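Local coordinates for protein putative dehydratase (Salmonella enterica subsp. enterica serovar Enteritidis, PDB 3TW9) that dehydrates D-gluconate to 2-dehydro-3-deoxy-D-gluconate, though only slowly, as a magnesium-dependent member of the mandelate racemase/muconate lactonizing enzyme family, at residues Q269-E274 with I317-C322; Q174-Q179 with I243-D248; F71-A76 with G109-N114; D45-K50 with G62-T67. One frame throughout, in Å; residues are numbered along the deposited sequence. Where two conformers were deposited one is given.

Interaction 1 (Q269-E274 with I317-C322); sequences QLFYLE and IDYIRC
R321 reaches E274 and Y272 from two strands away, and its side chain can be followed atom by atom. CB and CG leave the backbone with CG anti to the carbonyl carbon (chi1 -68°), and further bends about the next two bonds fold the chain back toward Y272. CD comes first against the phenol: Y272 OH lies 3.3 Å from R321 CD. Beyond it the guanidinium lays one face over the same hydroxyl, with its plane 34° from that of the phenol ring. NE and NH2 then converge on a single carboxylate oxygen. R321 NH2 donates to E274 OE2 at 2.8 Å, the main bond of the salt bridge, while the R321 NE bond to E274 OE2, at 2.9 Å, is weak. The oxygen lies in the guanidinium plane, yet the carboxylate is turned almost perpendicular to it (87°), so the approach is from above the carboxylate and not a two-oxygen fork.

Toward the start of both strands, F271, Y272 and Y319 form an aromatic cluster. Y272 CD2 sits 3.4 Å from Y319 CD2, over one face of the Y319 ring, and Y319 OH rests over a face of F271, 3.3 Å from F271 CZ. A water joins F271 O to Y319 OH, which also bonds R346; Y272 OH is hydrogen-bonded to Y150 OH.

Strand 296-298 runs between the two segments in the barrel, so these side chains meet across S297. E274 is a magnesium ligand and R321 a substrate-binding residue also bridged to E377; the arginine's positive charge probably offsets part of the acidic charge gathered at the metal site.

Interaction 2 (Q174-Q179 with I243-D248); sequences QYVRCQ and IEFIHD
The imidazole of H247 and the amide of Q179 lie in nearly parallel planes, 8° apart, with Q179 NE2 3.3 Å from H247 CE1. At the edge of the imidazole, in its plane, H247 ND1 donates to C178 O at 2.8 Å in an almost straight bond (175°), while H247 NE2 is hydrogen-bonded to Y224 OH on helix 221-239. The F245 ring takes V176 CG2 at its edge, while C178 SG stands 3.5 Å from F245 CD1 in an oblique sulfur-aromatic contact. Q179 CD sits over one face of the R177 guanidinium, toward its rim. On the opposite side of the sheet from F245, the ring of Y175 runs alongside E244, pointing the same way, and its CD1 meets E244 CB.

The amide of Q179 extends the strand pairing beyond its regular end. A bend at chi2 (-68°) turns it back toward D248: Q179 OE1 receives D248 N at 2.8 Å on a lone pair, and Q179 NE2 donates to D248 O at 3.0 Å. This double grip holds the backbone of D248, a magnesium ligand. Parallel ladder bonds precede it, among them I246 N to V176 O at 2.9 Å. R177 NH1 makes a long salt bridge to D248 OD2, but its guanidinium has its stronger partner in D154.

Within the barrel the pair is flanked by strand 147-152 beside 175-177 and strand 272-274 beside 244-248. V176, C178 and F245 face the outer helices 158-171 and 221-239, whereas Y175 and I246 turn inward onto Y150.

Interaction 3 (F71-A76 with G109-N114); sequences FAVKSA and GPIMNN
I111 lies against the flank of helix 70-85, touching A72, V73 and A76 with two different branches. Its CG1 lies beside the backbone N (chi1 -60°) and the chain then extends, which carries CD1 to A72: I111 CD1 stops 3.8 Å from A72 CB. I111 CG2, the other branch, drops onto the backbone between A72 and V73, 3.8 Å from A72 O and 3.9 Å from V73 N. Farther along the same helix, A76 CB stands 4.3 Å from I111 CG2, a turn on from A72. The two alanines thus flank the place where the isoleucine rests.

V73 supplies its CG2 methyl. With CG1 anti to the backbone N (chi1 174°), CG2 is the methyl that meets the second helix: V73 CG2 approaches I111 CG2 at 4.0 Å and N114 CB at 4.3 Å. These are van der Waals contacts between methyl and methylene groups. They form where CA of V73 and CA of I111 come within 5.5 Å, although the short axes stay 9.0 Å apart and are inclined at 53°.

G109 is the N-cap of helix 110-131, and I111 and N114 belong to the opening residues of that helix. F66 fills in beside it, touching P110, I111 and N114, and A64 touches V73; the loop after strand 59-63 therefore lines the two helices of the N-terminal domain. N113 holds the second helix to the loops around V303 and T326.

Interaction 4 (D45-K50 with G62-T67); sequences DLAVVK and GCATFT
A47 and V49 pair closely with the 62-65 region, and here the contact is tight. V49 and G62 form an antiparallel hydrogen-bonded pair, V49 N to G62 O and G62 N to V49 O both at 2.9 Å, next to the non-hydrogen-bonded pair of V48 with C63. A64 N then donates to A47 O at 2.8 Å, from 35° above the carbonyl plane, and A47 CB meets A64 CB at 3.9 Å. From there the pairing passes to side chains. T65 OG1, turned beside its own backbone N (chi1 -52°), accepts A47 N at 3.1 Å, while T65 CG2 touches L46 CD2.

The D45-T67 end is looser and wet. T67 OG1 donates to D45 O at 2.8 Å on a lone pair, and two waters bridge the two residues: one links D45 OD2 to T67 O, the other links D45 N to T67 OG1. The D45 carboxylate itself is tied to the backbone nitrogens of E423 and G424.

T67 also packs on D354, a substrate-binding residue. Where the hairpin of strands 46-53 and 59-63 loses its backbone ladder, threonine hydroxyls and bridging waters replace it, which probably helps fix the loop just before Q68, another substrate-binding residue.

In the fold
Interactions 1 and 2 belong to the barrel and touch directly: strands 244-248 and 272-274 are neighbours, with F271 N to F245 O and E274 N to H247 O each at 2.8 Å. Together they bring in two magnesium ligands, D248 and E274; E300 is the third. Interactions 3 and 4 lie within the N-terminal domain, their centres 9 Å apart, and V73 CG1 meets A64 O at 3.4 Å. The two pairs lie on opposite sides of the chain's centre, interactions 1 and 4 being about 10 Å apart at their nearest atoms. Between them lies the active site, to which interaction 4 leads through Q68 and interaction 1 contributes R321.

Interaction 1 (Q269-E274 with I317-C322)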
loop_
_atom_site.group_PDB
_atom_site.type_symbol
_atom_site.label_atom_id
_atom_site.label_comp_id
_atom_site.label_asym_id
_atom_site.label_seq_id
_atom_site.Cartn_x
_atom_site.Cartn_y
_atom_site.Cartn_z
ATOM N N GLN C 269 -0.888 31.809 -1.865
ATOM C CA GLN C 269 -1.627 30.613 -1.449
ATOM C C GLN C 269 -1.889 29.655 -2.610
ATOM O O GLN C 269 -3.053 29.319 -2.892
ATOM C CB GLN C 269 -2.957 31.017 -0.787
ATOM C CG GLN C 269 -2.827 31.957 0.414
ATOM C CD GLN C 269 -2.932 31.218 1.734
ATOM O OE1 GLN C 269 -2.658 30.024 1.804
ATOM N NE2 GLN C 269 -3.337 31.926 2.787
ATOM N N LEU C 270 -0.822 29.243 -3.297
ATOM C CA LEU C 270 -0.942 28.279 -4.383
ATOM C C LEU C 270 -1.404 26.929 -3.863
ATOM O O LEU C 270 -1.095 26.545 -2.737
ATOM C CB LEU C 270 0.391 28.123 -5.134
ATOM C CG LEU C 270 0.646 29.140 -6.255
ATOM C CD1 LEU C 270 0.717 30.573 -5.737
ATOM C CD2 LEU C 270 1.908 28.794 -7.028
ATOM N N PHE C 271 -2.161 26.217 -4.678
ATOM C CA PHE C 271 -2.545 24.852 -4.340
ATOM C C PHE C 271 -1.296 23.959 -4.339
ATOM O O PHE C 271 -1.108 23.137 -3.443
ATOM C CB PHE C 271 -3.582 24.348 -5.342
ATOM C CG PHE C 271 -4.104 22.978 -5.049
ATOM C CD1 PHE C 271 -5.075 22.783 -4.084
ATOM C CD2 PHE C 271 -3.633 21.868 -5.768
ATOM C CE1 PHE C 271 -5.571 21.490 -3.818
ATOM C CE2 PHE C 271 -4.120 20.592 -5.497
ATOM C CZ PHE C 271 -5.087 20.403 -4.543
ATOM N N TYR C 272 -0.467 24.137 -5.365
ATOM C CA TYR C 272 0.906 23.667 -5.310
ATOM C C TYR C 272 1.864 24.360 -6.270
ATOM O O TYR C 272 1.455 24.910 -7.297
ATOM C CB TYR C 272 0.993 22.130 -5.358
ATOM C CG TYR C 272 0.567 21.353 -6.577
ATOM C CD1 TYR C 272 1.135 21.578 -7.856
ATOM C CD2 TYR C 272 -0.332 20.286 -6.426
ATOM C CE1 TYR C 272 0.775 20.743 -8.956
ATOM C CE2 TYR C 272 -0.694 19.495 -7.483
ATOM C CZ TYR C 272 -0.160 19.717 -8.741
ATOM O OH TYR C 272 -0.558 18.846 -9.757
ATOM N N LEU C 273 3.146 24.326 -5.897
ATOM C CA LEU C 273 4.247 24.742 -6.772
ATOM C C LEU C 273 4.944 23.458 -7.192
ATOM O O LEU C 273 5.358 22.671 -6.336
ATOM C CB LEU C 273 5.232 25.618 -6.008
ATOM C CG LEU C 273 6.425 26.212 -6.786
ATOM C CD1 LEU C 273 5.925 27.210 -7.849
ATOM C CD2 LEU C 273 7.358 26.921 -5.848
ATOM N N GLU C 274 5.042 23.256 -8.502
ATOM C CA GLU C 274 5.386 21.969 -9.090
ATOM C C GLU C 274 6.798 21.908 -9.658
ATOM O O GLU C 274 7.279 22.858 -10.287
ATOM C CB GLU C 274 4.382 21.620 -10.195
ATOM C CG GLU C 274 4.640 20.256 -10.802
ATOM C CD GLU C 274 3.807 20.000 -11.996
ATOM O OE1 GLU C 274 2.917 20.819 -12.245
ATOM O OE2 GLU C 274 4.034 18.959 -12.659
ATOM N N ILE C 317 7.664 16.726 0.326
ATOM C CA ILE C 317 6.684 17.165 -0.665
ATOM C C ILE C 317 5.286 16.924 -0.098
ATOM O O ILE C 317 5.129 16.155 0.843
ATOM C CB ILE C 317 6.789 16.389 -2.019
ATOM C CG1 ILE C 317 6.574 14.895 -1.810
ATOM C CG2 ILE C 317 8.134 16.624 -2.690
ATOM C CD1 ILE C 317 6.559 14.057 -3.114
ATOM N N ASP C 318 4.292 17.560 -0.722
ATOM C CA ASP C 318 2.902 17.447 -0.317
ATOM C C ASP C 318 2.034 16.721 -1.367
ATOM O O ASP C 318 0.965 16.229 -1.041
ATOM C CB ASP C 318 2.370 18.853 -0.146
ATOM C CG ASP C 318 3.201 19.643 0.813
ATOM O OD1 ASP C 318 3.251 19.209 2.004
ATOM O OD2 ASP C 318 3.817 20.615 0.367
ATOM N N TYR C 319 2.527 16.634 -2.596
ATOM C CA TYR C 319 1.863 15.907 -3.686
ATOM C C TYR C 319 2.866 15.110 -4.494
ATOM O O TYR C 319 3.920 15.642 -4.864
ATOM C CB TYR C 319 1.117 16.861 -4.660
ATOM C CG TYR C 319 0.077 17.660 -3.991
ATOM C CD1 TYR C 319 -1.257 17.189 -3.957
ATOM C CD2 TYR C 319 0.379 18.905 -3.401
ATOM C CE1 TYR C 319 -2.239 17.935 -3.341
ATOM C CE2 TYR C 319 -0.622 19.650 -2.761
ATOM C CZ TYR C 319 -1.919 19.150 -2.747
ATOM O OH TYR C 319 -2.921 19.874 -2.129
ATOM N N ILE C 320 2.496 13.874 -4.827
ATOM C CA ILE C 320 3.303 13.033 -5.747
ATOM C C ILE C 320 2.704 13.043 -7.182
ATOM O O ILE C 320 1.514 12.852 -7.340
ATOM C CB ILE C 320 3.533 11.606 -5.140
ATOM C CG1 ILE C 320 4.556 10.761 -5.937
ATOM C CG2 ILE C 320 2.255 10.840 -4.829
ATOM C CD1 ILE C 320 5.971 11.338 -5.932
ATOM N N ARG C 321 3.558 13.274 -8.178
ATOM C CA ARG C 321 3.141 13.634 -9.546
ATOM C C ARG C 321 3.485 12.589 -10.581
ATOM O O ARG C 321 3.504 12.905 -11.760
ATOM C CB ARG C 321 3.818 14.963 -9.948
ATOM C CG ARG C 321 3.345 16.229 -9.170
ATOM C CD ARG C 321 2.047 16.762 -9.775
ATOM N NE ARG C 321 2.242 17.237 -11.145
ATOM C CZ ARG C 321 1.408 17.063 -12.186
ATOM N NH1 ARG C 321 0.281 16.348 -12.091
ATOM N NH2 ARG C 321 1.732 17.620 -13.355
ATOM N N CYS C 322 3.767 11.352 -10.172
ATOM C CA CYS C 322 4.309 10.376 -11.147
ATOM C C CYS C 322 3.349 10.130 -12.296
ATOM O O CYS C 322 2.114 10.222 -12.157
ATOM C CB CYS C 322 4.672 9.048 -10.483
ATOM S SG CYS C 322 5.921 9.285 -9.183
HETATM O O HOH W 1 -2.200 22.318 -1.199
#

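Interaction 2 (Q174-Q179 with I243-D248)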
loop_
_atom_site.group_PDB
_atom_site.type_symbol
_atom_site.label_atom_id
_atom_site.label_comp_id
_atom_site.label_asym_id
_atom_site.label_seq_id
_atom_site.Cartn_x
_atom_site.Cartn_y
_atom_site.Cartn_z
ATOM N N GLN C 174 -12.293 24.528 -10.969
ATOM C CA GLN C 174 -12.103 25.170 -9.674
ATOM C C GLN C 174 -10.623 25.206 -9.295
ATOM O O GLN C 174 -10.262 25.686 -8.224
ATOM C CB GLN C 174 -12.934 24.448 -8.620
ATOM C CG GLN C 174 -14.421 24.575 -8.927
ATOM C CD GLN C 174 -15.289 24.139 -7.781
ATOM O OE1 GLN C 174 -15.746 24.974 -6.998
ATOM N NE2 GLN C 174 -15.476 22.840 -7.635
ATOM N N TYR C 175 -9.800 24.707 -10.213
ATOM C CA TYR C 175 -8.349 24.609 -10.035
ATOM C C TYR C 175 -7.738 24.807 -11.420
ATOM O O TYR C 175 -8.153 24.151 -12.369
ATOM C CB TYR C 175 -7.931 23.212 -9.556
ATOM C CG TYR C 175 -8.585 22.636 -8.319
ATOM C CD1 TYR C 175 -7.869 22.519 -7.114
ATOM C CD2 TYR C 175 -9.881 22.117 -8.374
ATOM C CE1 TYR C 175 -8.483 21.960 -5.975
ATOM C CE2 TYR C 175 -10.489 21.568 -7.279
ATOM C CZ TYR C 175 -9.795 21.487 -6.086
ATOM O OH TYR C 175 -10.450 20.910 -5.033
ATOM N N VAL C 176 -6.744 25.685 -11.547
ATOM C CA VAL C 176 -6.106 25.949 -12.858
ATOM C C VAL C 176 -4.607 26.095 -12.744
ATOM O O VAL C 176 -4.128 26.686 -11.797
ATOM C CB VAL C 176 -6.613 27.273 -13.536
ATOM C CG1 VAL C 176 -7.997 27.066 -14.155
ATOM C CG2 VAL C 176 -6.647 28.420 -12.540
ATOM N N ARG C 177 -3.889 25.584 -13.740
ATOM C CA ARG C 177 -2.461 25.861 -13.850
ATOM C C ARG C 177 -2.270 27.186 -14.546
ATOM O O ARG C 177 -2.863 27.402 -15.605
ATOM C CB ARG C 177 -1.780 24.793 -14.677
ATOM C CG ARG C 177 -0.242 24.969 -14.688
ATOM C CD ARG C 177 0.426 23.887 -15.498
ATOM N NE ARG C 177 0.553 24.284 -16.897
ATOM C CZ ARG C 177 1.416 23.746 -17.750
ATOM N NH1 ARG C 177 2.226 22.768 -17.346
ATOM N NH2 ARG C 177 1.464 24.183 -19.007
ATOM N N CYS C 178 -1.435 28.043 -13.958
ATOM C CA CYS C 178 -1.166 29.391 -14.463
ATOM C C CYS C 178 0.314 29.555 -14.702
ATOM O O CYS C 178 1.121 29.398 -13.777
ATOM C CB CYS C 178 -1.604 30.450 -13.454
ATOM S SG CYS C 178 -3.298 30.238 -12.899
ATOM N N GLN C 179 0.658 29.850 -15.950
ATOM C CA GLN C 179 2.043 30.084 -16.363
ATOM C C GLN C 179 2.174 31.458 -17.033
ATOM O O GLN C 179 1.166 32.088 -17.402
ATOM C CB GLN C 179 2.528 28.976 -17.314
ATOM C CG GLN C 179 2.322 27.497 -16.836
ATOM C CD GLN C 179 3.176 27.090 -15.626
ATOM O OE1 GLN C 179 2.657 26.521 -14.675
ATOM N NE2 GLN C 179 4.472 27.374 -15.670
ATOM N N ILE C 243 -10.425 30.751 -6.297
ATOM C CA ILE C 243 -9.854 29.901 -7.354
ATOM C C ILE C 243 -8.515 29.306 -6.885
ATOM O O ILE C 243 -7.702 29.997 -6.296
ATOM C CB ILE C 243 -9.697 30.684 -8.696
ATOM C CG1 ILE C 243 -9.147 29.798 -9.825
ATOM C CG2 ILE C 243 -8.865 31.961 -8.530
ATOM C CD1 ILE C 243 -10.080 28.665 -10.217
ATOM N N GLU C 244 -8.327 28.015 -7.129
ATOM C CA GLU C 244 -7.058 27.360 -6.815
ATOM C C GLU C 244 -6.081 27.472 -7.989
ATOM O O GLU C 244 -6.439 27.190 -9.144
ATOM C CB GLU C 244 -7.270 25.891 -6.428
ATOM C CG GLU C 244 -8.120 25.639 -5.181
ATOM C CD GLU C 244 -7.452 26.036 -3.857
ATOM O OE1 GLU C 244 -6.220 26.217 -3.802
ATOM O OE2 GLU C 244 -8.179 26.183 -2.859
ATOM N N PHE C 245 -4.850 27.885 -7.675
ATOM C CA PHE C 245 -3.782 28.087 -8.660
ATOM C C PHE C 245 -2.665 27.077 -8.490
ATOM O O PHE C 245 -2.239 26.803 -7.366
ATOM C CB PHE C 245 -3.137 29.463 -8.493
ATOM C CG PHE C 245 -3.990 30.621 -8.933
ATOM C CD1 PHE C 245 -5.045 30.441 -9.835
ATOM C CD2 PHE C 245 -3.689 31.906 -8.495
ATOM C CE1 PHE C 245 -5.809 31.522 -10.254
ATOM C CE2 PHE C 245 -4.461 33.005 -8.910
ATOM C CZ PHE C 245 -5.520 32.792 -9.800
ATOM N N ILE C 246 -2.244 26.512 -9.613
ATOM C CA ILE C 246 -1.037 25.688 -9.696
ATOM C C ILE C 246 -0.008 26.370 -10.587
ATOM O O ILE C 246 -0.348 26.959 -11.606
ATOM C CB ILE C 246 -1.401 24.280 -10.215
ATOM C CG1 ILE C 246 -2.013 23.494 -9.058
ATOM C CG2 ILE C 246 -0.183 23.536 -10.868
ATOM C CD1 ILE C 246 -2.796 22.388 -9.477
ATOM N N HIS C 247 1.259 26.320 -10.187
ATOM C CA HIS C 247 2.316 26.820 -11.038
ATOM C C HIS C 247 3.389 25.764 -11.152
ATOM O O HIS C 247 3.827 25.222 -10.141
ATOM C CB HIS C 247 2.930 28.130 -10.509
ATOM C CG HIS C 247 3.994 28.671 -11.414
ATOM N ND1 HIS C 247 3.699 29.221 -12.643
ATOM C CD2 HIS C 247 5.346 28.654 -11.321
ATOM C CE1 HIS C 247 4.822 29.580 -13.246
ATOM N NE2 HIS C 247 5.837 29.237 -12.469
ATOM N N ASP C 248 3.827 25.516 -12.377
ATOM C CA ASP C 248 4.862 24.519 -12.654
ATOM C C ASP C 248 6.200 25.196 -12.948
ATOM O O ASP C 248 6.389 25.847 -13.980
ATOM C CB ASP C 248 4.386 23.666 -13.863
ATOM C CG ASP C 248 5.195 22.403 -14.073
ATOM O OD1 ASP C 248 6.134 22.147 -13.297
ATOM O OD2 ASP C 248 4.873 21.642 -15.020
#

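Interaction 3 (F71-A76 with G109-N114)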
loop_
_atom_site.group_PDB
_atom_site.type_symbol
_atom_site.label_atom_id
_atom_site.label_comp_id
_atom_site.label_asym_id
_atom_site.label_seq_id
_atom_site.Cartn_x
_atom_site.Cartn_y
_atom_site.Cartn_z
ATOM N N PHE C 71 8.720 3.874 -30.064
ATOM C CA PHE C 71 9.132 2.703 -30.857
ATOM C C PHE C 71 10.017 1.768 -30.049
ATOM O O PHE C 71 9.944 0.563 -30.215
ATOM C CB PHE C 71 9.812 3.104 -32.179
ATOM C CG PHE C 71 8.921 3.859 -33.112
ATOM C CD1 PHE C 71 7.750 3.273 -33.590
ATOM C CD2 PHE C 71 9.275 5.120 -33.560
ATOM C CE1 PHE C 71 6.915 3.958 -34.480
ATOM C CE2 PHE C 71 8.454 5.813 -34.453
ATOM C CZ PHE C 71 7.272 5.232 -34.906
ATOM N N ALA C 72 10.819 2.336 -29.145
ATOM C CA ALA C 72 11.632 1.535 -28.225
ATOM C C ALA C 72 10.791 0.799 -27.167
ATOM O O ALA C 72 11.099 -0.350 -26.796
ATOM C CB ALA C 72 12.747 2.401 -27.583
ATOM N N VAL C 73 9.724 1.451 -26.706
ATOM C CA VAL C 73 8.720 0.801 -25.860
ATOM C C VAL C 73 8.076 -0.412 -26.563
ATOM O O VAL C 73 7.981 -1.490 -25.979
ATOM C CB VAL C 73 7.657 1.808 -25.384
ATOM C CG1 VAL C 73 6.524 1.082 -24.606
ATOM C CG2 VAL C 73 8.320 2.887 -24.506
ATOM N N LYS C 74 7.656 -0.226 -27.816
ATOM C CA LYS C 74 7.132 -1.341 -28.632
ATOM C C LYS C 74 8.135 -2.471 -28.763
ATOM O O LYS C 74 7.782 -3.627 -28.545
ATOM C CB LYS C 74 6.706 -0.851 -30.019
ATOM C CG LYS C 74 6.271 -2.001 -30.960
ATOM C CD LYS C 74 5.830 -1.481 -32.328
ATOM C CE LYS C 74 5.315 -2.620 -33.214
ATOM N NZ LYS C 74 4.098 -3.281 -32.638
ATOM N N SER C 75 9.391 -2.119 -29.078
ATOM C CA SER C 75 10.460 -3.122 -29.195
ATOM C C SER C 75 10.591 -3.930 -27.897
ATOM O O SER C 75 10.597 -5.160 -27.925
ATOM C CB SER C 75 11.799 -2.481 -29.635
ATOM O OG SER C 75 12.822 -3.474 -29.709
ATOM N N ALA C 76 10.637 -3.235 -26.754
ATOM C CA ALA C 76 10.752 -3.895 -25.468
ATOM C C ALA C 76 9.603 -4.868 -25.175
ATOM O O ALA C 76 9.852 -5.999 -24.746
ATOM C CB ALA C 76 10.919 -2.870 -24.340
ATOM N N GLY C 109 13.621 2.239 -15.261
ATOM C CA GLY C 109 13.811 3.275 -16.284
ATOM C C GLY C 109 12.540 3.521 -17.058
ATOM O O GLY C 109 11.620 2.708 -16.952
ATOM N N PRO C 110 12.483 4.620 -17.816
ATOM C CA PRO C 110 11.180 5.006 -18.431
ATOM C C PRO C 110 10.718 4.036 -19.520
ATOM O O PRO C 110 9.515 3.748 -19.635
ATOM C CB PRO C 110 11.435 6.422 -18.956
ATOM C CG PRO C 110 12.954 6.527 -19.154
ATOM C CD PRO C 110 13.565 5.598 -18.079
ATOM N N ILE C 111 11.661 3.474 -20.280
ATOM C CA ILE C 111 11.263 2.498 -21.288
ATOM C C ILE C 111 10.864 1.156 -20.643
ATOM O O ILE C 111 9.770 0.616 -20.906
ATOM C CB ILE C 111 12.308 2.328 -22.427
ATOM C CG1 ILE C 111 12.564 3.632 -23.181
ATOM C CG2 ILE C 111 11.799 1.250 -23.441
ATOM C CD1 ILE C 111 13.793 3.524 -24.126
ATOM N N MET C 112 11.711 0.654 -19.744
ATOM C CA MET C 112 11.422 -0.562 -18.973
ATOM C C MET C 112 10.097 -0.488 -18.211
ATOM O O MET C 112 9.311 -1.403 -18.257
ATOM C CB MET C 112 12.556 -0.857 -17.960
ATOM C CG MET C 112 13.960 -0.962 -18.574
ATOM S SD MET C 112 14.107 -2.431 -19.635
ATOM C CE MET C 112 14.061 -3.770 -18.476
ATOM N N ASN C 113 9.876 0.610 -17.496
ATOM C CA ASN C 113 8.679 0.729 -16.661
ATOM C C ASN C 113 7.404 0.786 -17.525
ATOM O O ASN C 113 6.352 0.260 -17.123
ATOM C CB ASN C 113 8.752 1.966 -15.789
ATOM C CG ASN C 113 9.897 1.920 -14.727
ATOM O OD1 ASN C 113 10.628 0.937 -14.598
ATOM N ND2 ASN C 113 10.055 3.010 -13.995
ATOM N N ASN C 114 7.500 1.451 -18.686
ATOM C CA ASN C 114 6.327 1.582 -19.584
ATOM C C ASN C 114 5.918 0.246 -20.204
ATOM O O ASN C 114 4.731 -0.068 -20.297
ATOM C CB ASN C 114 6.545 2.676 -20.637
ATOM C CG ASN C 114 6.105 4.047 -20.146
ATOM O OD1 ASN C 114 6.914 4.867 -19.692
ATOM N ND2 ASN C 114 4.817 4.297 -20.214
#

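Interaction 4 (D45-K50 with G62-T67)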
loop_
_atom_site.group_PDB
_atom_site.type_symbol
_atom_site.label_atom_id
_atom_site.label_comp_id
_atom_site.label_asym_id
_atom_site.label_seq_id
_atom_site.Cartn_x
_atom_site.Cartn_y
_atom_site.Cartn_z
ATOM N N ASP C 45 2.097 10.487 -30.110
ATOM C CA ASP C 45 2.300 9.027 -30.167
ATOM C C ASP C 45 1.907 8.333 -28.857
ATOM O O ASP C 45 2.357 8.730 -27.782
ATOM C CB ASP C 45 3.773 8.702 -30.478
ATOM C CG ASP C 45 4.180 9.073 -31.901
ATOM O OD1 ASP C 45 3.327 9.507 -32.716
ATOM O OD2 ASP C 45 5.370 8.914 -32.204
ATOM N N LEU C 46 1.067 7.310 -28.970
ATOM C CA LEU C 46 0.613 6.504 -27.838
ATOM C C LEU C 46 0.976 5.032 -28.037
ATOM O O LEU C 46 1.039 4.548 -29.179
ATOM C CB LEU C 46 -0.908 6.610 -27.654
ATOM C CG LEU C 46 -1.583 7.979 -27.659
ATOM C CD1 LEU C 46 -3.116 7.830 -27.621
ATOM C CD2 LEU C 46 -1.063 8.897 -26.506
ATOM N N ALA C 47 1.223 4.333 -26.927
ATOM C CA ALA C 47 1.346 2.872 -26.945
ATOM C C ALA C 47 0.342 2.279 -25.998
ATOM O O ALA C 47 0.263 2.641 -24.826
ATOM C CB ALA C 47 2.750 2.407 -26.559
ATOM N N VAL C 48 -0.448 1.365 -26.530
ATOM C CA VAL C 48 -1.426 0.647 -25.762
ATOM C C VAL C 48 -1.148 -0.836 -25.953
ATOM O O VAL C 48 -1.040 -1.319 -27.082
ATOM C CB VAL C 48 -2.878 0.979 -26.230
ATOM C CG1 VAL C 48 -3.883 0.031 -25.579
ATOM C CG2 VAL C 48 -3.204 2.419 -25.918
ATOM N N VAL C 49 -1.012 -1.545 -24.839
ATOM C CA VAL C 49 -0.884 -3.002 -24.840
ATOM C C VAL C 49 -2.247 -3.665 -24.753
ATOM O O VAL C 49 -3.036 -3.317 -23.878
ATOM C CB VAL C 49 0.015 -3.492 -23.634
ATOM C CG1 VAL C 49 -0.062 -5.016 -23.406
ATOM C CG2 VAL C 49 1.460 -3.105 -23.870
ATOM N N LYS C 50 -2.490 -4.642 -25.641
ATOM C CA LYS C 50 -3.668 -5.518 -25.543
ATOM C C LYS C 50 -3.231 -6.920 -25.216
ATOM O O LYS C 50 -2.417 -7.511 -25.940
ATOM C CB LYS C 50 -4.467 -5.510 -26.845
ATOM C CG LYS C 50 -5.740 -6.374 -26.829
ATOM C CD LYS C 50 -6.566 -6.044 -28.044
ATOM C CE LYS C 50 -7.902 -6.723 -28.042
ATOM N NZ LYS C 50 -8.677 -6.181 -29.199
ATOM N N GLY C 62 -3.764 -1.795 -21.496
ATOM C CA GLY C 62 -2.882 -1.049 -20.618
ATOM C C GLY C 62 -2.150 0.048 -21.361
ATOM O O GLY C 62 -1.939 -0.043 -22.561
ATOM N N CYS C 63 -1.788 1.106 -20.645
ATOM C CA CYS C 63 -1.042 2.184 -21.244
ATOM C C CYS C 63 0.453 1.949 -21.091
ATOM O O CYS C 63 0.932 1.652 -19.979
ATOM C CB CYS C 63 -1.417 3.546 -20.646
ATOM S SG CYS C 63 -0.829 4.968 -21.587
ATOM N N ALA C 64 1.172 2.152 -22.205
ATOM C CA ALA C 64 2.637 2.124 -22.238
ATOM C C ALA C 64 3.221 3.388 -22.837
ATOM O O ALA C 64 4.288 3.349 -23.460
ATOM C CB ALA C 64 3.130 0.857 -23.023
ATOM N N THR C 65 2.532 4.520 -22.662
ATOM C CA THR C 65 2.896 5.734 -23.358
ATOM C C THR C 65 4.027 6.521 -22.681
ATOM O O THR C 65 3.782 7.285 -21.723
ATOM C CB THR C 65 1.634 6.607 -23.593
ATOM O OG1 THR C 65 0.614 5.794 -24.228
ATOM C CG2 THR C 65 1.939 7.847 -24.440
ATOM N N PHE C 66 5.247 6.258 -23.157
ATOM C CA PHE C 66 6.377 7.176 -23.070
ATOM C C PHE C 66 6.502 7.664 -24.509
ATOM O O PHE C 66 7.162 7.040 -25.340
ATOM C CB PHE C 66 7.622 6.402 -22.580
ATOM C CG PHE C 66 8.932 7.163 -22.632
ATOM C CD1 PHE C 66 8.996 8.548 -22.772
ATOM C CD2 PHE C 66 10.128 6.460 -22.486
ATOM C CE1 PHE C 66 10.210 9.220 -22.798
ATOM C CE2 PHE C 66 11.362 7.129 -22.501
ATOM C CZ PHE C 66 11.400 8.514 -22.667
ATOM N N THR C 67 5.864 8.801 -24.787
ATOM C CA THR C 67 5.681 9.262 -26.177
ATOM C C THR C 67 6.989 9.488 -26.956
ATOM O O THR C 67 7.095 9.096 -28.132
ATOM C CB THR C 67 4.754 10.515 -26.259
ATOM O OG1 THR C 67 4.331 10.718 -27.612
ATOM C CG2 THR C 67 5.466 11.789 -25.813
HETATM O O HOH W 2 7.848 8.674 -30.636
HETATM O O HOH W 3 4.331 12.339 -30.162
#